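Local atomic coordinates of tetratricopeptide repeat domain protein (Salinibacter ruber, PDB entry 3MA5), a protein that is of unknown function but, as a tetratricopeptide repeat protein, probably offers a helical scaffold for binding other proteins. Residues A[28-33]-A[44-49]. Sequence-based numbering, arbitrary orientation.
Sequences ALFEEL and YYHLGK
Glu31 has its polar partner along the neighbouring helix: OE2 hydrogen-bonds to Tyr51 OH, while the aliphatic part of the same side chain lies beside Leu47, with Glu31 CG 4.4 Å from Leu47 CD2. Tyr51 belongs to helix 42-53, so this bond also joins helix 23-36 to helix 42-53, beside a contact that is otherwise apolar. This is the tetratricopeptide repeat part of a longer protein; the segments fall in two consecutive predicted repeats, which places this contact at the junction between them. Their short axes approach to 9.8 Å with N-to-C directions at 131°, a tilted antiparallel pairing, and Phe30 CA and Leu47 CA are the nearest CA atoms across the two segments, 6.1 Å apart. No hydrogen bond joins 28-33 to 44-49, and the 213 Å² buried between them comes chiefly from Phe30 and Leu47.

With CG anti to its carbonyl carbon (chi1 -80°), Phe30 sends its ring toward helix 42-53 and meets His46 with the far end: CZ is 3.4 Å from His46 CB, and CE2 also reaches that methylene. The two rings do not form a full stack; their planes differ by 20°, but the imidazole runs on past Phe30 CZ, away from helix 23-36, and the centroids are 6.0 Å apart. Phe30 also touches Ala14 and His46 touches Gln15, so helix 7-19 borders the same cluster. An alanine in place of Phe30 would keep the CB but is likely to strip His46 CB and Leu47 N of the ring beside them and open a gap between the helices.

The two methyls of Leu47 divide the work: CD2 lies 4.3 Å from Glu31 CA, and CD1 packs 3.7 Å from Phe30 CB, while Leu47 N sits over one face of the Phe30 ring.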
loop_
_atom_site.group_PDB
_atom_site.type_symbol
_atom_site.label_atom_id
_atom_site.label_comp_id
_atom_site.label_asym_id
_atom_site.label_seq_id
_atom_site.Cartn_x
_atom_site.Cartn_y
_atom_site.Cartn_z
ATOM N N ALA A 28 3.506 5.871 -8.682
ATOM C CA ALA A 28 3.860 5.152 -9.902
ATOM C C ALA A 28 4.488 3.822 -9.496
ATOM O O ALA A 28 3.956 2.752 -9.782
ATOM C CB ALA A 28 4.857 5.970 -10.718
ATOM N N LEU A 29 5.622 3.904 -8.815
ATOM C CA LEU A 29 6.338 2.726 -8.346
ATOM C C LEU A 29 5.433 1.743 -7.595
ATOM O O LEU A 29 5.424 0.547 -7.893
ATOM C CB LEU A 29 7.499 3.152 -7.435
ATOM C CG LEU A 29 8.690 3.871 -8.078
ATOM C CD1 LEU A 29 9.584 4.439 -6.991
ATOM C CD2 LEU A 29 9.467 2.913 -8.963
ATOM N N PHE A 30 4.668 2.243 -6.625
ATOM C CA PHE A 30 3.787 1.379 -5.845
ATOM C C PHE A 30 2.819 0.552 -6.690
ATOM O O PHE A 30 2.693 -0.656 -6.485
ATOM C CB PHE A 30 2.989 2.198 -4.814
ATOM C CG PHE A 30 3.761 2.527 -3.571
ATOM C CD1 PHE A 30 4.625 1.594 -2.994
ATOM C CD2 PHE A 30 3.615 3.765 -2.956
ATOM C CE1 PHE A 30 5.332 1.891 -1.823
ATOM C CE2 PHE A 30 4.319 4.073 -1.783
ATOM C CZ PHE A 30 5.175 3.133 -1.221
ATOM N N GLU A 31 2.137 1.206 -7.627
ATOM C CA GLU A 31 1.157 0.537 -8.481
ATOM C C GLU A 31 1.807 -0.537 -9.318
ATOM O O GLU A 31 1.241 -1.619 -9.510
ATOM C CB GLU A 31 0.468 1.549 -9.401
ATOM C CG GLU A 31 -0.957 1.884 -8.993
ATOM C CD GLU A 31 -1.425 3.207 -9.579
ATOM O OE1 GLU A 31 -1.055 3.490 -10.735
ATOM O OE2 GLU A 31 -2.161 3.959 -8.895
ATOM N N GLU A 32 2.996 -0.215 -9.813
ATOM C CA GLU A 32 3.801 -1.103 -10.641
ATOM C C GLU A 32 4.158 -2.358 -9.831
ATOM O O GLU A 32 3.925 -3.494 -10.256
ATOM C CB GLU A 32 5.045 -0.326 -11.033
ATOM C CG GLU A 32 6.036 -1.014 -11.906
ATOM C CD GLU A 32 7.325 -0.212 -11.945
ATOM O OE1 GLU A 32 7.915 -0.028 -10.846
ATOM O OE2 GLU A 32 7.741 0.244 -13.044
ATOM N N LEU A 33 4.712 -2.122 -8.648
ATOM C CA LEU A 33 5.093 -3.171 -7.713
ATOM C C LEU A 33 3.950 -4.091 -7.413
ATOM O O LEU A 33 4.124 -5.286 -7.296
ATOM C CB LEU A 33 5.507 -2.565 -6.391
ATOM C CG LEU A 33 6.974 -2.385 -6.082
ATOM C CD1 LEU A 33 7.073 -1.735 -4.725
ATOM C CD2 LEU A 33 7.676 -3.724 -6.103
ATOM N N TYR A 44 1.018 -2.673 -0.212
ATOM C CA TYR A 44 -0.388 -2.398 0.008
ATOM C C TYR A 44 -0.755 -1.342 1.024
ATOM O O TYR A 44 -1.714 -0.623 0.818
ATOM C CB TYR A 44 -1.128 -3.706 0.310
ATOM C CG TYR A 44 -1.008 -4.713 -0.803
ATOM C CD1 TYR A 44 0.154 -5.463 -0.963
ATOM C CD2 TYR A 44 -2.035 -4.874 -1.738
ATOM C CE1 TYR A 44 0.297 -6.352 -2.040
ATOM C CE2 TYR A 44 -1.909 -5.755 -2.811
ATOM C CZ TYR A 44 -0.737 -6.489 -2.960
ATOM O OH TYR A 44 -0.581 -7.333 -4.040
ATOM N N TYR A 45 -0.008 -1.236 2.113
ATOM C CA TYR A 45 -0.352 -0.234 3.110
ATOM C C TYR A 45 -0.043 1.203 2.672
ATOM O O TYR A 45 -0.842 2.112 2.876
ATOM C CB TYR A 45 0.346 -0.560 4.432
ATOM C CG TYR A 45 0.224 0.515 5.467
ATOM C CD1 TYR A 45 1.099 1.600 5.477
ATOM C CD2 TYR A 45 -0.810 0.491 6.396
ATOM C CE1 TYR A 45 0.938 2.648 6.397
ATOM C CE2 TYR A 45 -0.979 1.534 7.321
ATOM C CZ TYR A 45 -0.102 2.611 7.313
ATOM O OH TYR A 45 -0.259 3.651 8.203
ATOM N N HIS A 46 1.112 1.410 2.070
ATOM C CA HIS A 46 1.467 2.734 1.630
ATOM C C HIS A 46 0.682 3.171 0.405
ATOM O O HIS A 46 0.430 4.359 0.241
ATOM C CB HIS A 46 2.972 2.815 1.351
ATOM C CG HIS A 46 3.814 2.561 2.563
ATOM N ND1 HIS A 46 3.694 3.294 3.717
ATOM C CD2 HIS A 46 4.730 1.591 2.826
ATOM C CE1 HIS A 46 4.483 2.791 4.647
ATOM N NE2 HIS A 46 5.121 1.754 4.127
ATOM N N LEU A 47 0.289 2.230 -0.455
ATOM C CA LEU A 47 -0.455 2.575 -1.656
ATOM C C LEU A 47 -1.829 3.063 -1.282
ATOM O O LEU A 47 -2.306 4.057 -1.811
ATOM C CB LEU A 47 -0.594 1.370 -2.574
ATOM C CG LEU A 47 -1.262 1.651 -3.922
ATOM C CD1 LEU A 47 -0.668 2.908 -4.526
ATOM C CD2 LEU A 47 -1.073 0.460 -4.853
ATOM N N GLY A 48 -2.457 2.357 -0.355
ATOM C CA GLY A 48 -3.788 2.715 0.073
ATOM C C GLY A 48 -3.792 4.017 0.834
ATOM O O GLY A 48 -4.719 4.812 0.713
ATOM N N LYS A 49 -2.758 4.241 1.627
ATOM C CA LYS A 49 -2.676 5.465 2.407
ATOM C C LYS A 49 -2.459 6.619 1.442
ATOM O O LYS A 49 -2.788 7.759 1.743
ATOM C CB LYS A 49 -1.535 5.362 3.422
ATOM C CG LYS A 49 -1.891 4.601 4.687
ATOM C CD LYS A 49 -2.558 5.529 5.704
ATOM C CE LYS A 49 -3.377 4.780 6.747
ATOM N NZ LYS A 49 -3.891 5.713 7.790
#